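Local coordinates for protein phospholethanolamine N-methyltransferase 2 (Haemonchus contortus, PDB 4KRI) that probably methylates phosphomonomethylethanolamine and related phosphobases with S-adenosylmethionine as methyl donor, on the way to phosphocholine in this nematode, at residues A5-L10 and K37-Q42; Q24-L29 and S45-S50; V99-Q104 and D156-L161. All blocks are in the same frame, centred on the assembly; numbering follows the deposited sequence.

Contact 1: A5-L10 and K37-Q42; sequences AVERQL and KALTEQ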
ATOM      1  N   ALA A   5      17.640   0.608  16.818  1.00 26.39           N
ATOM      2  CA  ALA A   5      16.435  -0.015  16.280  1.00 27.89           C
ATOM      3  C   ALA A   5      16.270   0.274  14.790  1.00 28.19           C
ATOM      4  O   ALA A   5      15.711  -0.547  14.054  1.00 26.95           O
ATOM      5  CB  ALA A   5      15.195   0.439  17.058  1.00 28.84           C
ATOM      6  N   VAL A   6      16.749   1.433  14.336  1.00 23.42           N
ATOM      7  CA  VAL A   6      16.614   1.774  12.922  1.00 21.09           C
ATOM      8  C   VAL A   6      17.419   0.844  12.019  1.00 21.67           C
ATOM      9  O   VAL A   6      16.905   0.342  11.011  1.00 21.77           O
ATOM     10  CB  VAL A   6      17.036   3.213  12.644  1.00 28.39           C
ATOM     11  CG1 VAL A   6      16.970   3.488  11.149  1.00 26.98           C
ATOM     12  CG2 VAL A   6      16.116   4.155  13.372  1.00 24.54           C
ATOM     13  N   GLU A   7      18.682   0.616  12.367  1.00 23.43           N
ATOM     14  CA  GLU A   7      19.515  -0.258  11.547  1.00 26.07           C
ATOM     15  C   GLU A   7      18.979  -1.683  11.530  1.00 24.66           C
ATOM     16  O   GLU A   7      19.070  -2.374  10.513  1.00 26.69           O
ATOM     17  CB  GLU A   7      20.978  -0.221  12.000  1.00 30.13           C
ATOM     18  CG  GLU A   7      21.712   1.034  11.570  1.00 37.16           C
ATOM     19  CD  GLU A   7      21.356   2.250  12.394  1.00 49.56           C
ATOM     20  OE1 GLU A   7      21.086   2.096  13.602  1.00 50.70           O
ATOM     21  OE2 GLU A   7      21.357   3.367  11.836  1.00 59.71           O
ATOM     22  N   ARG A   8      18.408  -2.129  12.648  1.00 20.16           N
ATOM     23  CA  ARG A   8      17.807  -3.454  12.659  1.00 21.29           C
ATOM     24  C   ARG A   8      16.632  -3.522  11.696  1.00 23.25           C
ATOM     25  O   ARG A   8      16.462  -4.522  10.999  1.00 23.63           O
ATOM     26  CB  ARG A   8      17.416  -3.882  14.074  1.00 25.90           C
ATOM     27  CG  ARG A   8      18.657  -4.229  14.911  1.00 30.10           C
ATOM     28  CD  ARG A   8      18.302  -4.827  16.247  1.00 38.08           C
ATOM     29  NE  ARG A   8      17.536  -6.061  16.112  1.00 35.32           N
ATOM     30  CZ  ARG A   8      18.064  -7.283  16.102  1.00 36.92           C
ATOM     31  NH1 ARG A   8      19.380  -7.457  16.211  1.00 35.91           N
ATOM     32  NH2 ARG A   8      17.268  -8.337  15.989  1.00 33.63           N
ATOM     33  N   GLN A   9      15.845  -2.451  11.622  1.00 20.47           N
ATOM     34  CA  GLN A   9      14.723  -2.446  10.690  1.00 19.40           C
ATOM     35  C   GLN A   9      15.194  -2.436   9.228  1.00 19.94           C
ATOM     36  O   GLN A   9      14.577  -3.081   8.374  1.00 20.74           O
ATOM     37  CB  GLN A   9      13.769  -1.268  10.973  1.00 19.80           C
ATOM     38  CG  GLN A   9      12.460  -1.396  10.219  1.00 20.36           C
ATOM     39  CD  GLN A   9      11.571  -0.167  10.292  1.00 18.23           C
ATOM     40  OE1 GLN A   9      11.822   0.769  11.062  1.00 23.02           O
ATOM     41  NE2 GLN A   9      10.517  -0.164   9.480  1.00 21.61           N
ATOM     42  N   LEU A  10      16.290  -1.727   8.940  1.00 20.21           N
ATOM     43  CA  LEU A  10      16.823  -1.711   7.576  1.00 20.70           C
ATOM     44  C   LEU A  10      17.191  -3.124   7.137  1.00 23.27           C
ATOM     45  O   LEU A  10      16.914  -3.519   6.000  1.00 19.86           O
ATOM     46  CB  LEU A  10      18.047  -0.795   7.454  1.00 22.00           C
ATOM     47  CG  LEU A  10      17.775   0.689   7.670  1.00 26.40           C
ATOM     48  CD1 LEU A  10      19.023   1.498   7.385  1.00 24.50           C
ATOM     49  CD2 LEU A  10      16.635   1.137   6.784  1.00 24.76           C
ATOM     50  N   LYS A  37      28.444   1.765  11.358  1.00 34.98           N
ATOM     51  CA  LYS A  37      29.001   0.656  12.130  1.00 36.20           C
ATOM     52  C   LYS A  37      27.919  -0.239  12.737  1.00 38.91           C
ATOM     53  O   LYS A  37      28.098  -1.456  12.847  1.00 41.48           O
ATOM     54  CB  LYS A  37      29.921   1.186  13.227  1.00 40.58           C
ATOM     55  CG  LYS A  37      31.168   1.859  12.706  1.00 43.85           C
ATOM     56  CD  LYS A  37      31.797   2.707  13.799  1.00 48.47           C
ATOM     57  CE  LYS A  37      33.086   3.349  13.331  1.00 49.34           C
ATOM     58  NZ  LYS A  37      33.751   4.049  14.456  1.00 56.42           N
ATOM     59  N   ALA A  38      26.802   0.367  13.134  1.00 38.63           N
ATOM     60  CA  ALA A  38      25.648  -0.389  13.618  1.00 42.03           C
ATOM     61  C   ALA A  38      25.105  -1.322  12.533  1.00 39.49           C
ATOM     62  O   ALA A  38      24.671  -2.439  12.817  1.00 39.48           O
ATOM     63  CB  ALA A  38      24.557   0.557  14.091  1.00 42.85           C
ATOM     64  N   LEU A  39      25.111  -0.851  11.290  1.00 35.32           N
ATOM     65  CA  LEU A  39      24.710  -1.692  10.166  1.00 30.18           C
ATOM     66  C   LEU A  39      25.704  -2.830   9.953  1.00 30.94           C
ATOM     67  O   LEU A  39      25.313  -3.978   9.742  1.00 32.57           O
ATOM     68  CB  LEU A  39      24.596  -0.866   8.883  1.00 34.67           C
ATOM     69  CG  LEU A  39      23.320  -0.081   8.605  1.00 35.14           C
ATOM     70  CD1 LEU A  39      23.493   0.783   7.361  1.00 33.09           C
ATOM     71  CD2 LEU A  39      22.137  -1.033   8.436  1.00 30.85           C
ATOM     72  N   THR A  40      26.991  -2.510  10.014  1.00 32.61           N
ATOM     73  CA  THR A  40      28.031  -3.509   9.783  1.00 35.66           C
ATOM     74  C   THR A  40      27.966  -4.652  10.789  1.00 36.63           C
ATOM     75  O   THR A  40      28.123  -5.815  10.419  1.00 35.69           O
ATOM     76  CB  THR A  40      29.439  -2.877   9.811  1.00 38.86           C
ATOM     77  OG1 THR A  40      29.564  -1.932   8.739  1.00 43.77           O
ATOM     78  CG2 THR A  40      30.511  -3.948   9.651  1.00 48.39           C
ATOM     79  N   GLU A  41      27.721  -4.326  12.056  1.00 37.05           N
ATOM     80  CA  GLU A  41      27.706  -5.336  13.117  1.00 42.28           C
ATOM     81  C   GLU A  41      26.516  -6.280  13.004  1.00 41.09           C
ATOM     82  O   GLU A  41      26.459  -7.297  13.692  1.00 42.36           O
ATOM     83  CB  GLU A  41      27.728  -4.688  14.510  1.00 48.18           C
ATOM     84  CG  GLU A  41      29.072  -4.097  14.930  1.00 54.87           C
ATOM     85  CD  GLU A  41      30.216  -5.105  14.911  1.00 52.81           C
ATOM     86  OE1 GLU A  41      30.176  -6.098  15.670  1.00 50.78           O
ATOM     87  OE2 GLU A  41      31.169  -4.898  14.135  1.00 57.39           O
ATOM     88  N   GLN A  42      25.571  -5.937  12.136  1.00 37.41           N
ATOM     89  CA  GLN A  42      24.406  -6.773  11.881  1.00 40.34           C
ATOM     90  C   GLN A  42      24.770  -8.010  11.067  1.00 38.16           C
ATOM     91  O   GLN A  42      24.002  -8.970  11.008  1.00 37.19           O
ATOM     92  CB  GLN A  42      23.337  -5.969  11.141  1.00 41.24           C
ATOM     93  CG  GLN A  42      22.562  -4.985  12.016  1.00 50.66           C
ATOM     94  CD  GLN A  42      21.589  -5.687  12.936  1.00 52.82           C
ATOM     95  OE1 GLN A  42      20.603  -6.274  12.485  1.00 58.63           O
ATOM     96  NE2 GLN A  42      21.870  -5.651  14.232  1.00 57.02           N
TER
HETATM   97  O   HOH W   1      17.675  -6.904  11.603  1.00 37.86           O
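Glu7 lays the aliphatic part of its side chain across Leu39 at about a right angle, CG of Glu7 meeting CG of Leu39 at 3.6 Å. CG of Glu7 stands beside its own backbone N (chi1 -76°), and a bend at chi2 then turns the carboxylate along the neighbouring helix, where OE1 comes within 3.8 Å of CB of Ala38. This touch is van der Waals packing, and no direct hydrogen bond spans the two segments. Deeper in, Leu10 CD1 reaches Leu39 CD2 at 4.1 Å. The contact joins helix 5-18 to the C-terminal part of helix 33-40, two helices on one face of the parallel strands, as in a Rossmann-like alpha/beta layer: Leu10 and Glu7 also touch Asn70, and Leu39 touches Ile68, on strand 64-70. Toward solvent, Gln42 brings its amide over the first part of the Arg8 chain, with Gln42 NE2 3.6 Å from Arg8 CG. The two side chains cross nearly perpendicularly, and the guanidinium and amide planes stand 85° apart. One water links the segments here, donating to the backbone O of Arg8 at 2.7 Å and to OE1 of Gln42 at 3.1 Å.

Contact 2: Q24-L29 and S45-S50; sequences QQVGIL and SKTATS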
ATOM      1  N   GLN A  24      26.265 -12.239   0.415  1.00 22.35           N
ATOM      2  CA  GLN A  24      27.710 -12.482   0.363  1.00 22.74           C
ATOM      3  C   GLN A  24      28.501 -11.194   0.318  1.00 22.26           C
ATOM      4  O   GLN A  24      29.547 -11.086   0.962  1.00 22.39           O
ATOM      5  CB  GLN A  24      28.083 -13.353  -0.840  1.00 23.79           C
ATOM      6  CG  GLN A  24      27.561 -14.791  -0.753  1.00 26.85           C
ATOM      7  CD  GLN A  24      27.880 -15.593  -2.003  1.00 34.25           C
ATOM      8  OE1 GLN A  24      27.864 -15.064  -3.113  1.00 37.56           O
ATOM      9  NE2 GLN A  24      28.189 -16.869  -1.825  1.00 39.37           N
ATOM     10  N   GLN A  25      28.015 -10.227  -0.453  1.00 20.61           N
ATOM     11  CA  GLN A  25      28.681  -8.921  -0.542  1.00 24.34           C
ATOM     12  C   GLN A  25      27.689  -7.801  -0.275  1.00 23.93           C
ATOM     13  O   GLN A  25      26.671  -7.692  -0.963  1.00 24.76           O
ATOM     14  CB  GLN A  25      29.302  -8.714  -1.929  1.00 22.14           C
ATOM     15  CG  GLN A  25      30.417  -9.686  -2.294  1.00 23.79           C
ATOM     16  CD  GLN A  25      31.724  -9.420  -1.563  1.00 27.79           C
ATOM     17  OE1 GLN A  25      32.068  -8.273  -1.254  1.00 26.80           O
ATOM     18  NE2 GLN A  25      32.466 -10.488  -1.289  1.00 28.60           N
ATOM     19  N   VAL A  26      27.988  -6.962   0.713  1.00 22.09           N
ATOM     20  CA  VAL A  26      27.097  -5.852   1.058  1.00 22.42           C
ATOM     21  C   VAL A  26      27.864  -4.543   0.939  1.00 23.44           C
ATOM     22  O   VAL A  26      29.032  -4.472   1.321  1.00 23.87           O
ATOM     23  CB  VAL A  26      26.554  -6.008   2.491  1.00 24.47           C
ATOM     24  CG1 VAL A  26      25.823  -4.749   2.944  1.00 30.66           C
ATOM     25  CG2 VAL A  26      25.620  -7.178   2.550  1.00 25.75           C
ATOM     26  N   GLY A  27      27.234  -3.531   0.348  1.00 20.19           N
ATOM     27  CA  GLY A  27      27.799  -2.194   0.318  1.00 19.41           C
ATOM     28  C   GLY A  27      26.941  -1.311   1.201  1.00 21.35           C
ATOM     29  O   GLY A  27      25.724  -1.508   1.272  1.00 22.28           O
ATOM     30  N   ILE A  28      27.578  -0.367   1.889  1.00 24.83           N
ATOM     31  CA  ILE A  28      26.880   0.578   2.749  1.00 25.46           C
ATOM     32  C   ILE A  28      27.315   1.996   2.396  1.00 24.97           C
ATOM     33  O   ILE A  28      28.501   2.298   2.387  1.00 27.04           O
ATOM     34  CB  ILE A  28      27.209   0.309   4.231  1.00 27.59           C
ATOM     35  CG1 ILE A  28      26.746  -1.103   4.619  1.00 29.18           C
ATOM     36  CG2 ILE A  28      26.537   1.351   5.126  1.00 33.90           C
ATOM     37  CD1 ILE A  28      27.183  -1.548   6.000  1.00 36.87           C
ATOM     38  N   LEU A  29      26.351   2.848   2.072  1.00 24.71           N
ATOM     39  CA  LEU A  29      26.627   4.259   1.845  1.00 23.10           C
ATOM     40  C   LEU A  29      25.931   5.014   2.964  1.00 23.66           C
ATOM     41  O   LEU A  29      24.700   5.055   3.014  1.00 25.14           O
ATOM     42  CB  LEU A  29      26.091   4.702   0.481  1.00 26.23           C
ATOM     43  CG  LEU A  29      26.014   6.207   0.192  1.00 32.99           C
ATOM     44  CD1 LEU A  29      27.365   6.876   0.355  1.00 31.64           C
ATOM     45  CD2 LEU A  29      25.472   6.437  -1.221  1.00 31.68           C
ATOM     46  N   SER A  45      30.145 -13.653   9.505  1.00 25.17           N
ATOM     47  CA  SER A  45      31.355 -13.927   8.737  1.00 24.53           C
ATOM     48  C   SER A  45      31.106 -14.374   7.297  1.00 26.41           C
ATOM     49  O   SER A  45      32.043 -14.426   6.503  1.00 30.39           O
ATOM     50  CB  SER A  45      32.226 -14.955   9.469  1.00 31.91           C
ATOM     51  OG  SER A  45      31.493 -16.149   9.707  1.00 38.66           O
ATOM     52  N   LYS A  46      29.855 -14.687   6.952  1.00 27.52           N
ATOM     53  CA  LYS A  46      29.548 -15.064   5.576  1.00 27.36           C
ATOM     54  C   LYS A  46      29.323 -13.846   4.687  1.00 26.77           C
ATOM     55  O   LYS A  46      29.094 -13.979   3.479  1.00 30.75           O
ATOM     56  CB  LYS A  46      28.337 -16.014   5.525  1.00 30.55           C
ATOM     57  CG  LYS A  46      28.645 -17.394   6.094  1.00 35.56           C
ATOM     58  CD  LYS A  46      27.385 -18.255   6.179  1.00 40.60           C
ATOM     59  CE  LYS A  46      26.377 -17.669   7.160  1.00 41.19           C
ATOM     60  NZ  LYS A  46      25.085 -18.438   7.179  1.00 40.90           N
ATOM     61  N   THR A  47      29.424 -12.657   5.276  1.00 24.39           N
ATOM     62  CA  THR A  47      29.193 -11.429   4.536  1.00 24.99           C
ATOM     63  C   THR A  47      30.451 -10.579   4.521  1.00 24.39           C
ATOM     64  O   THR A  47      31.093 -10.409   5.560  1.00 25.25           O
ATOM     65  CB  THR A  47      28.077 -10.607   5.195  1.00 24.81           C
ATOM     66  OG1 THR A  47      26.855 -11.353   5.160  1.00 23.13           O
ATOM     67  CG2 THR A  47      27.890  -9.269   4.472  1.00 28.30           C
ATOM     68  N   ALA A  48      30.812 -10.069   3.346  1.00 22.71           N
ATOM     69  CA  ALA A  48      31.894  -9.093   3.242  1.00 23.80           C
ATOM     70  C   ALA A  48      31.253  -7.742   3.055  1.00 20.60           C
ATOM     71  O   ALA A  48      30.338  -7.601   2.247  1.00 25.16           O
ATOM     72  CB  ALA A  48      32.808  -9.409   2.064  1.00 23.77           C
ATOM     73  N   THR A  49      31.721  -6.738   3.793  1.00 21.69           N
ATOM     74  CA  THR A  49      31.073  -5.432   3.729  1.00 23.50           C
ATOM     75  C   THR A  49      32.029  -4.351   3.244  1.00 24.07           C
ATOM     76  O   THR A  49      33.182  -4.298   3.681  1.00 22.91           O
ATOM     77  CB  THR A  49      30.473  -5.042   5.103  1.00 32.72           C
ATOM     78  OG1 THR A  49      30.021  -3.684   5.065  1.00 43.57           O
ATOM     79  CG2 THR A  49      31.515  -5.180   6.194  1.00 34.08           C
ATOM     80  N   SER A  50      31.556  -3.516   2.321  1.00 21.96           N
ATOM     81  CA  SER A  50      32.322  -2.344   1.895  1.00 26.99           C
ATOM     82  C   SER A  50      31.532  -1.110   2.289  1.00 24.80           C
ATOM     83  O   SER A  50      30.318  -1.082   2.111  1.00 27.02           O
ATOM     84  CB  SER A  50      32.499  -2.334   0.377  1.00 31.66           C
ATOM     85  OG  SER A  50      33.005  -3.570  -0.096  1.00 36.06           O
TER
HETATM   86  O   HOH W   2      31.204  -5.681  -0.339  1.00 34.40           O
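Strands 25-29 and 48-50 run parallel, their directions 25° apart, and pair Gln25 with Ala48, Val26 with Thr49 and Gly27 with Ser50. They are the two strands of a right-handed beta-alpha-beta unit in the N-terminal domain, with helix 33-40 as the crossover; strand 64-70 flanks strand 25-29 on its other edge. Four backbone hydrogen bonds alternate in direction, as parallel pairing requires: Ala48 N gives to Gln24 O, Val26 N to Ala48 O, Ser50 N to Val26 O, and Ile28 N to Ser50 O. The last is the most bent, with 149° at the hydrogen, although its length is 2.8 Å. Gly27 adds a CA-H...O contact to Ser50 O.

On the face bearing Val26 and Thr49, Val26 CG2 meets Thr47 CG2 at 3.6 Å. Thr47 presents this methyl because CG2 lies opposite its backbone N, while OG1 bonds to the carbonyl of Pro23. Farther along, Ile28 CD1 approaches Thr49 OG1 at 3.7 Å, a van der Waals touch of a methyl on a hydroxyl oxygen, on the side where helix 33-40 packs: Ile28 also meets Arg36, Leu39 and Thr40 of that helix.

The other face carries Gln25, Ala48 and Ser50. Gln25 is bent at chi2 (-74°), which folds its amide over Ala48 so that NE2 of Gln25 sits 3.5 Å from CB of Ala48. The same fold brings the amide oxygen close to a water lying over the strand pair. That water is 2.9 Å from OE1 of Gln25, 3.0 Å from O of Val26 and 2.8 Å from OG of Ser50.

Contact 3: V99-Q104 and D156-L161; sequences VLILRQ and DFIWTL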
ATOM      1  N   VAL A  99      19.631  -6.195  -4.033  1.00 18.64           N
ATOM      2  CA  VAL A  99      18.597  -5.424  -3.364  1.00 19.40           C
ATOM      3  C   VAL A  99      19.151  -4.074  -2.922  1.00 21.30           C
ATOM      4  O   VAL A  99      20.244  -4.003  -2.370  1.00 21.09           O
ATOM      5  CB  VAL A  99      18.087  -6.176  -2.123  1.00 22.08           C
ATOM      6  CG1 VAL A  99      17.039  -5.343  -1.384  1.00 22.90           C
ATOM      7  CG2 VAL A  99      17.511  -7.526  -2.534  1.00 22.08           C
ATOM      8  N   LEU A 100      18.401  -3.005  -3.190  1.00 17.58           N
ATOM      9  CA  LEU A 100      18.711  -1.687  -2.641  1.00 19.28           C
ATOM     10  C   LEU A 100      17.756  -1.391  -1.513  1.00 19.96           C
ATOM     11  O   LEU A 100      16.546  -1.415  -1.706  1.00 21.71           O
ATOM     12  CB  LEU A 100      18.573  -0.594  -3.712  1.00 19.10           C
ATOM     13  CG  LEU A 100      18.606   0.865  -3.236  1.00 23.83           C
ATOM     14  CD1 LEU A 100      19.942   1.222  -2.569  1.00 24.40           C
ATOM     15  CD2 LEU A 100      18.347   1.795  -4.410  1.00 25.73           C
ATOM     16  N   ILE A 101      18.302  -1.119  -0.332  1.00 18.30           N
ATOM     17  CA  ILE A 101      17.516  -0.636   0.795  1.00 18.91           C
ATOM     18  C   ILE A 101      17.913   0.819   0.990  1.00 22.65           C
ATOM     19  O   ILE A 101      19.063   1.117   1.308  1.00 20.63           O
ATOM     20  CB  ILE A 101      17.832  -1.426   2.083  1.00 24.05           C
ATOM     21  CG1 ILE A 101      17.549  -2.926   1.894  1.00 22.06           C
ATOM     22  CG2 ILE A 101      17.032  -0.870   3.259  1.00 22.14           C
ATOM     23  CD1 ILE A 101      16.080  -3.258   1.497  1.00 19.19           C
ATOM     24  N   LEU A 102      16.976   1.733   0.769  1.00 19.85           N
ATOM     25  CA  LEU A 102      17.290   3.145   0.795  1.00 21.53           C
ATOM     26  C   LEU A 102      16.460   3.828   1.868  1.00 23.45           C
ATOM     27  O   LEU A 102      15.235   3.813   1.815  1.00 21.49           O
ATOM     28  CB  LEU A 102      17.007   3.781  -0.574  1.00 23.96           C
ATOM     29  CG  LEU A 102      16.983   5.315  -0.604  1.00 31.98           C
ATOM     30  CD1 LEU A 102      18.362   5.868  -0.436  1.00 42.00           C
ATOM     31  CD2 LEU A 102      16.362   5.821  -1.899  1.00 39.42           C
ATOM     32  N   ARG A 103      17.131   4.411   2.853  1.00 22.68           N
ATOM     33  CA  ARG A 103      16.448   5.115   3.926  1.00 20.86           C
ATOM     34  C   ARG A 103      16.715   6.604   3.767  1.00 21.92           C
ATOM     35  O   ARG A 103      17.865   7.045   3.744  1.00 21.80           O
ATOM     36  CB  ARG A 103      16.971   4.637   5.291  1.00 22.30           C
ATOM     37  CG  ARG A 103      16.262   5.222   6.537  1.00 23.21           C
ATOM     38  CD  ARG A 103      16.717   6.653   6.864  1.00 24.38           C
ATOM     39  NE  ARG A 103      16.232   7.096   8.166  1.00 26.63           N
ATOM     40  CZ  ARG A 103      16.903   6.950   9.305  1.00 28.83           C
ATOM     41  NH1 ARG A 103      18.106   6.383   9.321  1.00 25.76           N
ATOM     42  NH2 ARG A 103      16.371   7.383  10.435  1.00 26.04           N
ATOM     43  N   GLN A 104      15.650   7.384   3.668  1.00 20.41           N
ATOM     44  CA  GLN A 104      15.784   8.825   3.601  1.00 25.11           C
ATOM     45  C   GLN A 104      14.621   9.470   4.324  1.00 24.75           C
ATOM     46  O   GLN A 104      13.462   9.151   4.045  1.00 24.78           O
ATOM     47  CB  GLN A 104      15.826   9.283   2.140  1.00 22.83           C
ATOM     48  CG  GLN A 104      16.046  10.776   1.959  1.00 30.57           C
ATOM     49  CD  GLN A 104      17.422  11.222   2.405  1.00 31.61           C
ATOM     50  OE1 GLN A 104      18.415  10.517   2.205  1.00 29.90           O
ATOM     51  NE2 GLN A 104      17.489  12.398   3.027  1.00 35.44           N
ATOM     52  N   ASP A 156       9.661   9.320   7.546  1.00 20.00           N
ATOM     53  CA  ASP A 156      11.029   8.816   7.452  1.00 21.75           C
ATOM     54  C   ASP A 156      10.883   7.486   6.707  1.00 22.35           C
ATOM     55  O   ASP A 156      10.303   6.541   7.235  1.00 22.58           O
ATOM     56  CB  ASP A 156      11.597   8.642   8.871  1.00 18.16           C
ATOM     57  CG  ASP A 156      13.099   8.478   8.895  1.00 26.09           C
ATOM     58  OD1 ASP A 156      13.711   8.372   7.802  1.00 25.63           O
ATOM     59  OD2 ASP A 156      13.681   8.447  10.015  1.00 26.23           O
ATOM     60  N   PHE A 157      11.347   7.422   5.459  1.00 19.97           N
ATOM     61  CA  PHE A 157      10.991   6.276   4.600  1.00 21.79           C
ATOM     62  C   PHE A 157      12.134   5.313   4.281  1.00 23.29           C
ATOM     63  O   PHE A 157      13.294   5.707   4.245  1.00 21.04           O
ATOM     64  CB  PHE A 157      10.373   6.789   3.303  1.00 22.56           C
ATOM     65  CG  PHE A 157       9.070   7.498   3.507  1.00 19.40           C
ATOM     66  CD1 PHE A 157       7.936   6.788   3.862  1.00 24.48           C
ATOM     67  CD2 PHE A 157       8.992   8.878   3.380  1.00 21.40           C
ATOM     68  CE1 PHE A 157       6.720   7.431   4.048  1.00 21.10           C
ATOM     69  CE2 PHE A 157       7.788   9.539   3.576  1.00 21.12           C
ATOM     70  CZ  PHE A 157       6.646   8.809   3.909  1.00 20.87           C
ATOM     71  N   ILE A 158      11.781   4.049   4.058  1.00 19.70           N
ATOM     72  CA  ILE A 158      12.711   3.024   3.592  1.00 18.88           C
ATOM     73  C   ILE A 158      12.146   2.447   2.306  1.00 20.33           C
ATOM     74  O   ILE A 158      11.047   1.895   2.307  1.00 21.21           O
ATOM     75  CB  ILE A 158      12.819   1.874   4.587  1.00 19.35           C
ATOM     76  CG1 ILE A 158      13.239   2.399   5.966  1.00 20.84           C
ATOM     77  CG2 ILE A 158      13.824   0.821   4.085  1.00 21.41           C
ATOM     78  CD1 ILE A 158      13.017   1.383   7.082  1.00 22.07           C
ATOM     79  N   TRP A 159      12.883   2.568   1.209  1.00 19.80           N
ATOM     80  CA  TRP A 159      12.477   1.894  -0.025  1.00 16.66           C
ATOM     81  C   TRP A 159      13.191   0.563  -0.111  1.00 20.01           C
ATOM     82  O   TRP A 159      14.376   0.473   0.175  1.00 18.45           O
ATOM     83  CB  TRP A 159      12.869   2.725  -1.263  1.00 21.82           C
ATOM     84  CG  TRP A 159      12.008   3.913  -1.542  1.00 21.12           C
ATOM     85  CD1 TRP A 159      11.004   4.003  -2.468  1.00 24.73           C
ATOM     86  CD2 TRP A 159      12.089   5.195  -0.917  1.00 19.79           C
ATOM     87  NE1 TRP A 159      10.454   5.270  -2.448  1.00 23.51           N
ATOM     88  CE2 TRP A 159      11.100   6.015  -1.499  1.00 23.74           C
ATOM     89  CE3 TRP A 159      12.902   5.732   0.088  1.00 22.36           C
ATOM     90  CZ2 TRP A 159      10.903   7.343  -1.110  1.00 24.73           C
ATOM     91  CZ3 TRP A 159      12.704   7.043   0.473  1.00 25.98           C
ATOM     92  CH2 TRP A 159      11.710   7.832  -0.123  1.00 25.53           C
ATOM     93  N   THR A 160      12.476  -0.468  -0.534  1.00 19.36           N
ATOM     94  CA  THR A 160      13.094  -1.751  -0.850  1.00 18.44           C
ATOM     95  C   THR A 160      12.906  -1.942  -2.345  1.00 19.87           C
ATOM     96  O   THR A 160      11.773  -2.019  -2.806  1.00 19.33           O
ATOM     97  CB  THR A 160      12.376  -2.911  -0.117  1.00 18.24           C
ATOM     98  OG1 THR A 160      12.508  -2.741   1.305  1.00 21.41           O
ATOM     99  CG2 THR A 160      13.010  -4.245  -0.493  1.00 21.03           C
ATOM    100  N   LEU A 161      14.008  -2.013  -3.093  1.00 20.58           N
ATOM    101  CA  LEU A 161      13.959  -2.135  -4.561  1.00 19.15           C
ATOM    102  C   LEU A 161      14.918  -3.231  -4.998  1.00 25.30           C
ATOM    103  O   LEU A 161      15.879  -3.525  -4.293  1.00 21.99           O
ATOM    104  CB  LEU A 161      14.395  -0.808  -5.198  1.00 21.66           C
ATOM    105  CG  LEU A 161      13.678   0.466  -4.739  1.00 23.19           C
ATOM    106  CD1 LEU A 161      14.423   1.708  -5.233  1.00 26.72           C
ATOM    107  CD2 LEU A 161      12.247   0.481  -5.232  1.00 25.94           C
TER
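Strand 156-166 runs antiparallel beside strand 98-105, the last in a row of parallel strands 48-52, 25-29, 64-70 and 98-105, an order that resembles a Rossmann-like methyltransferase sheet with its antiparallel final strand. Leu100 with Leu161, Leu102 with Trp159 and Gln104 with Phe157 form hydrogen-bonded pairs, each closed by two backbone bonds. Between them lie the non-hydrogen-bonded pairs Ile101 with Thr160 and Arg103 with Ile158.

On the face of Leu102 and Trp159 the side chains run side by side. CD2 of Leu102 packs on CE3 of the indole at 4.0 Å, while Leu102 O lies at the ring edge. Helix 114-124 packs here: Phe122 meets the indole edge-to-face, and Thr119 OG1 is hydrogen-bonded to NE1.

The opposite face, under helix 5-18, carries Ile101, Ile158 and Arg103, with CG2 of Ile101 3.7 Å from CG2 of Ile158. CG of Arg103 extends opposite its backbone N (chi1 -176°), and a bend at chi2 swings the guanidinium toward Asp156. Arg103 also bonds from NH1 to Asn70 and from NH2 to Ser2, which helps fix the rotation of the buried guanidinium, while Asp156 OD2 has a second partner in Ser147. The salt bridge is side-on and nearly coplanar, the planes 20° apart: Arg103 NE meets Asp156 OD1 at 2.8 Å and Arg103 NH2 meets Asp156 OD2 at 2.9 Å, both on the syn side of the carboxylate.

How the contacts relate
From the N terminus, helix 5-18 leads into strand 25-29, helix 33-40 and strand 48-52. Contact 1 brings residues 37-42 back to 5-10, and contact 2 brings 45-50 back to 24-29. Their segments alternate along the chain, so the two loops cross. Contact 3 opens only after both have closed, and its 51-residue connection between segments brings 156-161 back beside 99-104. In space, contact 1 bridges the others: Leu39 and Thr40 pack on Ile28 of contact 2, while Val6 and Leu10 pack on Arg103 and Ile158 of contact 3. Contacts 2 and 3 do not touch, their centres lying about 17 Å apart, but strand 64-70 runs between strands 25-29 and 98-105.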